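Local structure of glycosyl hydrolase (Rhizobium leguminosarum bv. trifolii, 5NDX) at residues 23-34 with 53-64. The protein is a bacterial orthologue of human alpha-L-iduronidase that probably hydrolyses O-glycosidic bonds, as a glycoside hydrolase of family 39. The protein carries 2 engineered substitutions. Residues are numbered along the deposited sequence; the frame is centred on the assembly and turned at random.
Sequences RGTGFSPAELLL and IKFLRVHYLYNL. With 8U8 ((2~{R},3~{S},4~{S},5~{R},6~{S})-6-(4-methyl-2-oxidanylidene-chromen-7-yl)oxy-3,4,5-tris(oxidanyl)oxane-2-carboxylic acid), chain N; 8U8 ((2~{R},3~{S},4~{S},5~{R},6~{S})-6-(4-methyl-2-oxidanylidene-chromen-7-yl)oxy-3,4,5-tris(oxidanyl)oxane-2-carboxylic acid), chain M; SO4 (sulfate ion), chain B.
Val58 lies alongside Phe27, and its CG2 sits over one face of the ring, 4.0 Å from the centroid, in a CH-pi contact. Chi1 of 61° sets Phe27 CG between the backbone N and the carbonyl carbon, and chi2 of 85° turns the face to Val58. The other branch, Val58 CG1, meets Leu33 CD1 tip to tip and packs against Ala30, whose CB also touches Leu61 CD2 and Leu64 CD1. On the same face, nearer the start of the strands, Thr25 CG2 lies 3.7 Å from Leu56 CD2, the two side chains pointing the same way. The two strands pair in parallel: Thr25 and Phe27 donate to the carbonyls of Phe55 and Arg57, and Arg57 and His59 to those of Thr25 and Phe27. Arg23 O takes two donors, Phe55 N in the carbonyl plane at 3.2 Å and Lys54 N from above it at 3.0 Å. These are the first two strands of the family's eight-stranded TIM barrel, joined by helix 36-45 in a beta-alpha-beta crossover. At their start a 4-methylumbelliferyl uronide is held: Lys54, fully extended, reaches its O3 with NZ (2.8 Å), Arg23 NH1 bonds to its O4, and its coumarin lies over one face of Phe55, C8 3.4 Å from CE2. Arg23 NH1 also bonds, at 2.7 Å, to O3 of a sulfate probably from the crystallisation liquor. One water accepts from both Arg23 NH2 and Lys54 NZ. Past the strands' other end, His59 NE2 donates to O3 of a second such uronide at 3.1 Å, nearly straight (167°), close to engineered Gln146 at the predicted proton-donor position. Ser28 OG lies at the His59 ring's edge. Farther out, Glu95 accepts from His59 ND1, which would help set the ring's rotation; Arg57 turns inward to the carboxylates of Glu95, Glu142, Asp264 and Glu265; Thr25 OG1 bonds to His314; and Met38 and Leu42 back Phe27, Leu33 and Leu56.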
ATOM      1  N   ARG A  23       4.183  -2.902  -3.081  1.00 30.29           N
ATOM      2  CA  ARG A  23       4.351  -1.737  -2.194  1.00 31.37           C
ATOM      3  C   ARG A  23       3.893  -0.462  -2.896  1.00 31.39           C
ATOM      4  O   ARG A  23       4.658   0.465  -3.166  1.00 30.06           O
ATOM      5  CB  ARG A  23       5.762  -1.639  -1.644  1.00 30.95           C
ATOM      6  CG  ARG A  23       6.134  -2.729  -0.628  1.00 33.67           C
ATOM      7  CD  ARG A  23       7.566  -3.277  -0.749  1.00 36.82           C
ATOM      8  NE  ARG A  23       8.393  -2.276  -0.641  1.00 39.63           N
ATOM      9  CZ  ARG A  23       9.492  -1.908  -1.256  1.00 38.36           C
ATOM     10  NH1 ARG A  23      10.296  -2.574  -2.094  1.00 40.40           N
ATOM     11  NH2 ARG A  23       9.847  -0.747  -0.760  1.00 36.59           N
ATOM     12  N   GLY A  24       2.609  -0.429  -3.170  1.00 30.61           N
ATOM     13  CA  GLY A  24       1.998   0.660  -3.920  1.00 32.12           C
ATOM     14  C   GLY A  24       0.530   0.755  -3.679  1.00 32.57           C
ATOM     15  O   GLY A  24      -0.141  -0.254  -3.420  1.00 35.07           O
ATOM     16  N   THR A  25       0.011   1.961  -3.765  1.00 32.06           N
ATOM     17  CA  THR A  25      -1.420   2.176  -3.769  1.00 32.85           C
ATOM     18  C   THR A  25      -1.703   3.340  -4.728  1.00 33.88           C
ATOM     19  O   THR A  25      -0.808   3.860  -5.405  1.00 34.93           O
ATOM     20  CB  THR A  25      -2.009   2.402  -2.325  1.00 34.12           C
ATOM     21  OG1 THR A  25      -3.441   2.553  -2.382  1.00 35.80           O
ATOM     22  CG2 THR A  25      -1.463   3.638  -1.681  1.00 35.12           C
ATOM     23  N   GLY A  26      -2.951   3.716  -4.809  1.00 33.24           N
ATOM     24  CA  GLY A  26      -3.337   4.742  -5.716  1.00 36.15           C
ATOM     25  C   GLY A  26      -4.743   5.237  -5.464  1.00 35.80           C
ATOM     26  O   GLY A  26      -5.482   4.692  -4.626  1.00 34.06           O
ATOM     27  N   PHE A  27      -5.071   6.321  -6.168  1.00 36.66           N
ATOM     28  CA  PHE A  27      -6.383   6.965  -6.103  1.00 37.03           C
ATOM     29  C   PHE A  27      -6.538   7.957  -7.273  1.00 39.03           C
ATOM     30  O   PHE A  27      -5.619   8.135  -8.089  1.00 35.38           O
ATOM     31  CB  PHE A  27      -6.619   7.666  -4.764  1.00 36.75           C
ATOM     32  CG  PHE A  27      -5.646   8.771  -4.469  1.00 36.59           C
ATOM     33  CD1 PHE A  27      -5.857  10.059  -4.944  1.00 36.88           C
ATOM     34  CD2 PHE A  27      -4.523   8.523  -3.734  1.00 37.82           C
ATOM     35  CE1 PHE A  27      -4.956  11.067  -4.691  1.00 36.16           C
ATOM     36  CE2 PHE A  27      -3.622   9.536  -3.448  1.00 37.95           C
ATOM     37  CZ  PHE A  27      -3.841  10.812  -3.951  1.00 38.64           C
ATOM     38  N   SER A  28      -7.740   8.538  -7.342  1.00 39.42           N
ATOM     39  CA  SER A  28      -8.130   9.508  -8.331  1.00 40.88           C
ATOM     40  C   SER A  28      -9.120  10.464  -7.644  1.00 40.89           C
ATOM     41  O   SER A  28      -9.860  10.022  -6.774  1.00 39.99           O
ATOM     42  CB  SER A  28      -8.800   8.814  -9.506  1.00 41.39           C
ATOM     43  OG  SER A  28      -8.884   9.731 -10.555  1.00 46.02           O
ATOM     44  N   PRO A  29      -9.141  11.756  -7.980  1.00 41.01           N
ATOM     45  CA  PRO A  29      -8.213  12.424  -8.875  1.00 41.57           C
ATOM     46  C   PRO A  29      -7.080  13.090  -8.119  1.00 40.36           C
ATOM     47  O   PRO A  29      -7.071  13.155  -6.872  1.00 40.36           O
ATOM     48  CB  PRO A  29      -9.107  13.509  -9.523  1.00 41.70           C
ATOM     49  CG  PRO A  29      -9.923  13.980  -8.362  1.00 41.65           C
ATOM     50  CD  PRO A  29     -10.268  12.658  -7.635  1.00 43.51           C
ATOM     51  N   ALA A  30      -6.158  13.638  -8.900  1.00 40.62           N
ATOM     52  CA  ALA A  30      -4.927  14.236  -8.391  1.00 41.17           C
ATOM     53  C   ALA A  30      -5.154  15.394  -7.440  1.00 42.19           C
ATOM     54  O   ALA A  30      -4.340  15.626  -6.543  1.00 40.43           O
ATOM     55  CB  ALA A  30      -4.054  14.680  -9.555  1.00 41.60           C
ATOM     56  N   GLU A  31      -6.267  16.092  -7.608  1.00 41.73           N
ATOM     57  CA  GLU A  31      -6.617  17.219  -6.737  1.00 44.77           C
ATOM     58  C   GLU A  31      -6.709  16.828  -5.269  1.00 42.67           C
ATOM     59  O   GLU A  31      -6.471  17.681  -4.404  1.00 42.16           O
ATOM     60  CB  GLU A  31      -7.967  17.850  -7.149  1.00 48.26           C
ATOM     61  CG  GLU A  31      -7.904  18.710  -8.398  1.00 52.25           C
ATOM     62  CD  GLU A  31      -7.939  17.928  -9.712  1.00 57.16           C
ATOM     63  OE1 GLU A  31      -8.058  16.676  -9.693  1.00 55.99           O
ATOM     64  OE2 GLU A  31      -7.838  18.582 -10.788  1.00 62.67           O
ATOM     65  N   LEU A  32      -7.032  15.566  -4.957  1.00 41.27           N
ATOM     66  CA  LEU A  32      -7.029  15.134  -3.541  1.00 41.23           C
ATOM     67  C   LEU A  32      -5.710  15.336  -2.892  1.00 39.35           C
ATOM     68  O   LEU A  32      -5.672  15.563  -1.684  1.00 41.70           O
ATOM     69  CB  LEU A  32      -7.464  13.674  -3.367  1.00 43.05           C
ATOM     70  CG  LEU A  32      -8.884  13.366  -3.785  1.00 44.51           C
ATOM     71  CD1 LEU A  32      -9.137  11.890  -3.531  1.00 46.35           C
ATOM     72  CD2 LEU A  32      -9.887  14.248  -3.059  1.00 47.14           C
ATOM     73  N   LEU A  33      -4.614  15.343  -3.659  1.00 39.08           N
ATOM     74  CA  LEU A  33      -3.292  15.582  -3.053  1.00 40.05           C
ATOM     75  C   LEU A  33      -3.163  16.980  -2.427  1.00 41.80           C
ATOM     76  O   LEU A  33      -2.317  17.200  -1.584  1.00 40.24           O
ATOM     77  CB  LEU A  33      -2.167  15.389  -4.066  1.00 40.07           C
ATOM     78  CG  LEU A  33      -1.827  13.974  -4.468  1.00 41.03           C
ATOM     79  CD1 LEU A  33      -1.027  13.871  -5.753  1.00 42.69           C
ATOM     80  CD2 LEU A  33      -1.028  13.306  -3.347  1.00 40.05           C
ATOM     81  N   LEU A  34      -4.010  17.911  -2.820  1.00 43.75           N
ATOM     82  CA  LEU A  34      -4.002  19.256  -2.236  1.00 45.83           C
ATOM     83  C   LEU A  34      -4.895  19.369  -1.006  1.00 45.88           C
ATOM     84  O   LEU A  34      -4.847  20.375  -0.362  1.00 46.77           O
ATOM     85  CB  LEU A  34      -4.488  20.288  -3.254  1.00 47.70           C
ATOM     86  CG  LEU A  34      -3.800  20.176  -4.629  1.00 51.56           C
ATOM     87  CD1 LEU A  34      -4.475  21.100  -5.646  1.00 54.81           C
ATOM     88  CD2 LEU A  34      -2.310  20.441  -4.529  1.00 48.81           C
ATOM     89  N   ILE A  53       4.811   0.917   1.952  1.00 31.47           N
ATOM     90  CA  ILE A  53       4.245   1.484   0.719  1.00 32.35           C
ATOM     91  C   ILE A  53       5.215   2.539   0.213  1.00 32.70           C
ATOM     92  O   ILE A  53       5.607   3.444   0.960  1.00 33.17           O
ATOM     93  CB  ILE A  53       2.849   2.112   0.917  1.00 31.74           C
ATOM     94  CG1 ILE A  53       1.824   1.019   1.281  1.00 33.59           C
ATOM     95  CG2 ILE A  53       2.364   2.761  -0.385  1.00 33.46           C
ATOM     96  CD1 ILE A  53       0.513   1.596   1.780  1.00 33.35           C
ATOM     97  N   LYS A  54       5.556   2.421  -1.059  1.00 31.84           N
ATOM     98  CA  LYS A  54       6.607   3.238  -1.672  1.00 32.69           C
ATOM     99  C   LYS A  54       6.115   4.095  -2.837  1.00 33.24           C
ATOM    100  O   LYS A  54       6.620   5.206  -2.997  1.00 32.14           O
ATOM    101  CB  LYS A  54       7.721   2.336  -2.131  1.00 33.12           C
ATOM    102  CG  LYS A  54       8.939   3.020  -2.725  1.00 35.58           C
ATOM    103  CD  LYS A  54      10.029   1.986  -2.959  1.00 36.36           C
ATOM    104  CE  LYS A  54      11.272   2.644  -3.606  1.00 38.07           C
ATOM    105  NZ  LYS A  54      12.360   1.610  -3.615  1.00 37.42           N
ATOM    106  N   PHE A  55       5.171   3.576  -3.636  1.00 32.11           N
ATOM    107  CA  PHE A  55       4.668   4.242  -4.834  1.00 33.28           C
ATOM    108  C   PHE A  55       3.204   4.626  -4.721  1.00 33.85           C
ATOM    109  O   PHE A  55       2.409   3.864  -4.168  1.00 33.12           O
ATOM    110  CB  PHE A  55       4.890   3.360  -6.064  1.00 34.42           C
ATOM    111  CG  PHE A  55       6.346   3.090  -6.352  1.00 33.63           C
ATOM    112  CD1 PHE A  55       7.107   4.029  -7.042  1.00 36.34           C
ATOM    113  CD2 PHE A  55       6.934   1.958  -5.930  1.00 33.63           C
ATOM    114  CE1 PHE A  55       8.454   3.817  -7.282  1.00 36.60           C
ATOM    115  CE2 PHE A  55       8.291   1.718  -6.168  1.00 36.72           C
ATOM    116  CZ  PHE A  55       9.057   2.663  -6.861  1.00 34.69           C
ATOM    117  N   LEU A  56       2.866   5.817  -5.214  1.00 33.66           N
ATOM    118  CA  LEU A  56       1.494   6.258  -5.375  1.00 34.85           C
ATOM    119  C   LEU A  56       1.204   6.433  -6.847  1.00 34.49           C
ATOM    120  O   LEU A  56       1.962   7.126  -7.540  1.00 35.40           O
ATOM    121  CB  LEU A  56       1.288   7.609  -4.724  1.00 37.13           C
ATOM    122  CG  LEU A  56       1.263   7.748  -3.248  1.00 42.22           C
ATOM    123  CD1 LEU A  56       0.875   9.175  -2.898  1.00 44.62           C
ATOM    124  CD2 LEU A  56       0.262   6.769  -2.632  1.00 45.00           C
ATOM    125  N   ARG A  57       0.121   5.845  -7.301  1.00 33.16           N
ATOM    126  CA  ARG A  57      -0.301   5.886  -8.686  1.00 36.99           C
ATOM    127  C   ARG A  57      -1.551   6.763  -8.709  1.00 38.04           C
ATOM    128  O   ARG A  57      -2.658   6.316  -8.384  1.00 38.70           O
ATOM    129  CB  ARG A  57      -0.584   4.500  -9.219  1.00 38.72           C
ATOM    130  CG  ARG A  57      -1.060   4.461 -10.667  1.00 41.80           C
ATOM    131  CD  ARG A  57      -0.968   3.056 -11.280  1.00 45.32           C
ATOM    132  NE  ARG A  57      -2.228   2.740 -11.906  1.00 58.30           N
ATOM    133  CZ  ARG A  57      -2.538   2.882 -13.177  1.00 59.42           C
ATOM    134  NH1 ARG A  57      -1.671   3.312 -14.052  1.00 72.93           N
ATOM    135  NH2 ARG A  57      -3.741   2.593 -13.574  1.00 59.18           N
ATOM    136  N   VAL A  58      -1.352   8.039  -8.987  1.00 36.69           N
ATOM    137  CA  VAL A  58      -2.442   9.015  -8.888  1.00 39.26           C
ATOM    138  C   VAL A  58      -2.872   9.471 -10.302  1.00 40.45           C
ATOM    139  O   VAL A  58      -2.021   9.978 -11.075  1.00 39.62           O
ATOM    140  CB  VAL A  58      -2.009  10.235  -8.061  1.00 39.03           C
ATOM    141  CG1 VAL A  58      -3.122  11.258  -8.019  1.00 40.59           C
ATOM    142  CG2 VAL A  58      -1.572   9.840  -6.636  1.00 39.09           C
ATOM    143  N   HIS A  59      -4.171   9.336 -10.602  1.00 38.39           N
ATOM    144  CA  HIS A  59      -4.715   9.665 -11.925  1.00 42.31           C
ATOM    145  C   HIS A  59      -4.797  11.168 -12.179  1.00 40.61           C
ATOM    146  O   HIS A  59      -5.138  11.938 -11.274  1.00 42.42           O
ATOM    147  CB  HIS A  59      -6.164   9.164 -12.099  1.00 45.02           C
ATOM    148  CG  HIS A  59      -6.321   7.700 -12.329  1.00 47.61           C
ATOM    149  ND1 HIS A  59      -5.280   6.869 -12.683  1.00 49.10           N
ATOM    150  CD2 HIS A  59      -7.443   6.928 -12.346  1.00 48.76           C
ATOM    151  CE1 HIS A  59      -5.736   5.641 -12.868  1.00 50.51           C
ATOM    152  NE2 HIS A  59      -7.045   5.648 -12.656  1.00 50.36           N
ATOM    153  N   TYR A  60      -4.551  11.557 -13.418  1.00 40.87           N
ATOM    154  CA  TYR A  60      -4.771  12.940 -13.904  1.00 42.52           C
ATOM    155  C   TYR A  60      -3.856  13.971 -13.250  1.00 42.43           C
ATOM    156  O   TYR A  60      -4.271  15.096 -12.985  1.00 42.17           O
ATOM    157  CB  TYR A  60      -6.237  13.350 -13.699  1.00 47.33           C
ATOM    158  CG  TYR A  60      -7.237  12.452 -14.384  1.00 49.31           C
ATOM    159  CD1 TYR A  60      -7.313  12.438 -15.779  1.00 54.99           C
ATOM    160  CD2 TYR A  60      -8.139  11.674 -13.667  1.00 52.71           C
ATOM    161  CE1 TYR A  60      -8.246  11.665 -16.453  1.00 56.92           C
ATOM    162  CE2 TYR A  60      -9.085  10.881 -14.329  1.00 55.53           C
ATOM    163  CZ  TYR A  60      -9.120  10.888 -15.730  1.00 57.67           C
ATOM    164  OH  TYR A  60      -9.997  10.128 -16.449  1.00 61.66           O
ATOM    165  N   LEU A  61      -2.589  13.613 -13.017  1.00 40.77           N
ATOM    166  CA  LEU A  61      -1.637  14.602 -12.531  1.00 40.49           C
ATOM    167  C   LEU A  61      -1.586  15.847 -13.455  1.00 41.80           C
ATOM    168  O   LEU A  61      -1.509  16.957 -12.957  1.00 42.32           O
ATOM    169  CB  LEU A  61      -0.239  13.993 -12.340  1.00 39.17           C
ATOM    170  CG  LEU A  61      -0.139  13.131 -11.066  1.00 38.59           C
ATOM    171  CD1 LEU A  61       1.090  12.256 -11.153  1.00 39.09           C
ATOM    172  CD2 LEU A  61      -0.141  14.003  -9.825  1.00 37.82           C
ATOM    173  N   TYR A  62      -1.673  15.665 -14.769  1.00 40.54           N
ATOM    174  CA  TYR A  62      -1.598  16.837 -15.680  1.00 42.15           C
ATOM    175  C   TYR A  62      -2.848  17.753 -15.687  1.00 43.60           C
ATOM    176  O   TYR A  62      -2.745  18.897 -16.134  1.00 45.64           O
ATOM    177  CB  TYR A  62      -1.241  16.399 -17.098  1.00 40.22           C
ATOM    178  CG  TYR A  62       0.222  16.012 -17.328  1.00 40.33           C
ATOM    179  CD1 TYR A  62       1.267  16.688 -16.692  1.00 41.04           C
ATOM    180  CD2 TYR A  62       0.556  14.969 -18.200  1.00 40.69           C
ATOM    181  CE1 TYR A  62       2.607  16.384 -16.943  1.00 42.06           C
ATOM    182  CE2 TYR A  62       1.889  14.635 -18.447  1.00 41.46           C
ATOM    183  CZ  TYR A  62       2.914  15.359 -17.819  1.00 42.15           C
ATOM    184  OH  TYR A  62       4.242  15.106 -18.075  1.00 41.52           O
ATOM    185  N   ASN A  63      -3.989  17.307 -15.141  1.00 42.43           N
ATOM    186  CA  ASN A  63      -5.117  18.235 -14.885  1.00 44.99           C
ATOM    187  C   ASN A  63      -4.778  19.262 -13.837  1.00 45.45           C
ATOM    188  O   ASN A  63      -5.475  20.229 -13.729  1.00 46.30           O
ATOM    189  CB  ASN A  63      -6.405  17.510 -14.472  1.00 46.67           C
ATOM    190  CG  ASN A  63      -7.031  16.737 -15.623  1.00 48.65           C
ATOM    191  OD1 ASN A  63      -6.635  16.864 -16.777  1.00 49.39           O
ATOM    192  ND2 ASN A  63      -8.001  15.928 -15.303  1.00 51.56           N
ATOM    193  N   LEU A  64      -3.724  19.044 -13.055  1.00 44.39           N
ATOM    194  CA  LEU A  64      -3.239  20.052 -12.137  1.00 45.87           C
ATOM    195  C   LEU A  64      -2.535  21.225 -12.852  1.00 47.00           C
ATOM    196  O   LEU A  64      -2.366  22.274 -12.254  1.00 47.56           O
ATOM    197  CB  LEU A  64      -2.271  19.440 -11.107  1.00 44.06           C
ATOM    198  CG  LEU A  64      -2.909  18.401 -10.165  1.00 45.96           C
ATOM    199  CD1 LEU A  64      -1.911  17.856  -9.162  1.00 44.14           C
ATOM    200  CD2 LEU A  64      -4.170  18.948  -9.471  1.00 46.84           C
TER
HETATM  201  C15 8U8 N 713       6.219  -0.053 -12.689  1.00 39.80           C
HETATM  202  C13 8U8 N 713       7.337  -0.831 -12.378  1.00 38.49           C
HETATM  203  C14 8U8 N 713       8.076  -1.424 -13.394  1.00 37.93           C
HETATM  204  C16 8U8 N 713       9.230  -2.132 -13.093  1.00 40.89           C
HETATM  205  O9  8U8 N 713       9.839  -2.695 -13.994  1.00 43.88           O
HETATM  206  O8  8U8 N 713       9.609  -2.316 -11.800  1.00 39.56           O
HETATM  207  C11 8U8 N 713       8.933  -1.705 -10.804  1.00 36.64           C
HETATM  208  C10 8U8 N 713       9.457  -1.870  -9.546  1.00 36.69           C
HETATM  209  C12 8U8 N 713       7.789  -0.964 -11.062  1.00 35.90           C
HETATM  210  C7  8U8 N 713       7.162  -0.355  -9.974  1.00 34.62           C
HETATM  211  C8  8U8 N 713       7.683  -0.527  -8.697  1.00 35.70           C
HETATM  212  C9  8U8 N 713       8.840  -1.276  -8.466  1.00 37.33           C
HETATM  213  O2  8U8 N 713       9.321  -1.399  -7.187  1.00 41.07           O
HETATM  214  C5  8U8 N 713      10.714  -1.759  -6.992  1.00 39.17           C
HETATM  215  O1  8U8 N 713      10.641  -3.196  -7.012  1.00 42.11           O
HETATM  216  C1  8U8 N 713      11.838  -3.946  -6.704  1.00 43.03           C
HETATM  217  C6  8U8 N 713      12.961  -3.708  -7.775  1.00 46.71           C
HETATM  218  O7  8U8 N 713      12.633  -3.359  -8.926  1.00 43.36           O
HETATM  219  O6  8U8 N 713      14.134  -3.821  -7.387  1.00 51.91           O
HETATM  220  C2  8U8 N 713      12.267  -3.503  -5.307  1.00 42.63           C
HETATM  221  O5  8U8 N 713      13.460  -4.211  -4.847  1.00 41.25           O
HETATM  222  C3  8U8 N 713      12.497  -1.975  -5.282  1.00 39.15           C
HETATM  223  O4  8U8 N 713      12.802  -1.610  -3.962  1.00 38.10           O
HETATM  224  C4  8U8 N 713      11.212  -1.249  -5.685  1.00 38.59           C
HETATM  225  O3  8U8 N 713      11.412   0.163  -5.779  1.00 39.84           O
HETATM  226  C15 8U8 M 712     -15.550   1.778 -17.459  1.00126.91           C
HETATM  227  C13 8U8 M 712     -14.706   0.658 -17.286  1.00131.95           C
HETATM  228  C14 8U8 M 712     -14.807  -0.401 -18.193  1.00132.30           C
HETATM  229  C16 8U8 M 712     -13.964  -1.510 -18.081  1.00131.61           C
HETATM  230  O9  8U8 M 712     -14.134  -2.415 -18.896  1.00128.59           O
HETATM  231  O8  8U8 M 712     -13.028  -1.599 -17.069  1.00122.24           O
HETATM  232  C11 8U8 M 712     -12.822  -0.530 -16.232  1.00118.18           C
HETATM  233  C10 8U8 M 712     -11.776  -0.592 -15.306  1.00111.55           C
HETATM  234  C12 8U8 M 712     -13.670   0.607 -16.323  1.00128.18           C
HETATM  235  C7  8U8 M 712     -13.399   1.691 -15.464  1.00122.67           C
HETATM  236  C8  8U8 M 712     -12.348   1.627 -14.543  1.00115.94           C
HETATM  237  C9  8U8 M 712     -11.535   0.485 -14.445  1.00109.17           C
HETATM  238  O2  8U8 M 712     -10.465   0.391 -13.577  1.00 90.24           O
HETATM  239  C5  8U8 M 712     -10.351   1.144 -12.308  1.00 68.08           C
HETATM  240  O1  8U8 M 712     -11.585   1.016 -11.584  1.00 60.78           O
HETATM  241  C1  8U8 M 712     -11.827   1.891 -10.551  1.00 48.18           C
HETATM  242  C6  8U8 M 712     -12.447   1.051  -9.588  1.00 35.15           C
HETATM  243  O7  8U8 M 712     -13.207   1.604  -8.801  1.00 37.79           O
HETATM  244  O6  8U8 M 712     -12.141  -0.127  -9.621  1.00 37.30           O
HETATM  245  C2  8U8 M 712     -10.584   2.496  -9.830  1.00 59.96           C
HETATM  246  O5  8U8 M 712     -10.026   1.499  -8.948  1.00 54.97           O
HETATM  247  C3  8U8 M 712      -9.498   3.090 -10.830  1.00 54.95           C
HETATM  248  O4  8U8 M 712      -9.441   4.468 -10.695  1.00 55.21           O
HETATM  249  C4  8U8 M 712      -9.798   2.695 -12.311  1.00 66.47           C
HETATM  250  O3  8U8 M 712      -8.585   2.979 -13.120  1.00 53.88           O
HETATM  251  S   SO4 B 701      12.044  -5.502  -1.656  1.00 47.80           S
HETATM  252  O1  SO4 B 701      12.173  -6.948  -1.398  1.00 58.10           O
HETATM  253  O2  SO4 B 701      12.105  -4.761  -0.367  1.00 50.21           O
HETATM  254  O3  SO4 B 701      10.838  -5.164  -2.453  1.00 52.00           O
HETATM  255  O4  SO4 B 701      13.215  -5.089  -2.474  1.00 59.60           O
HETATM  256  O   HOH W   1      12.344   0.236  -1.054  1.00 38.30           O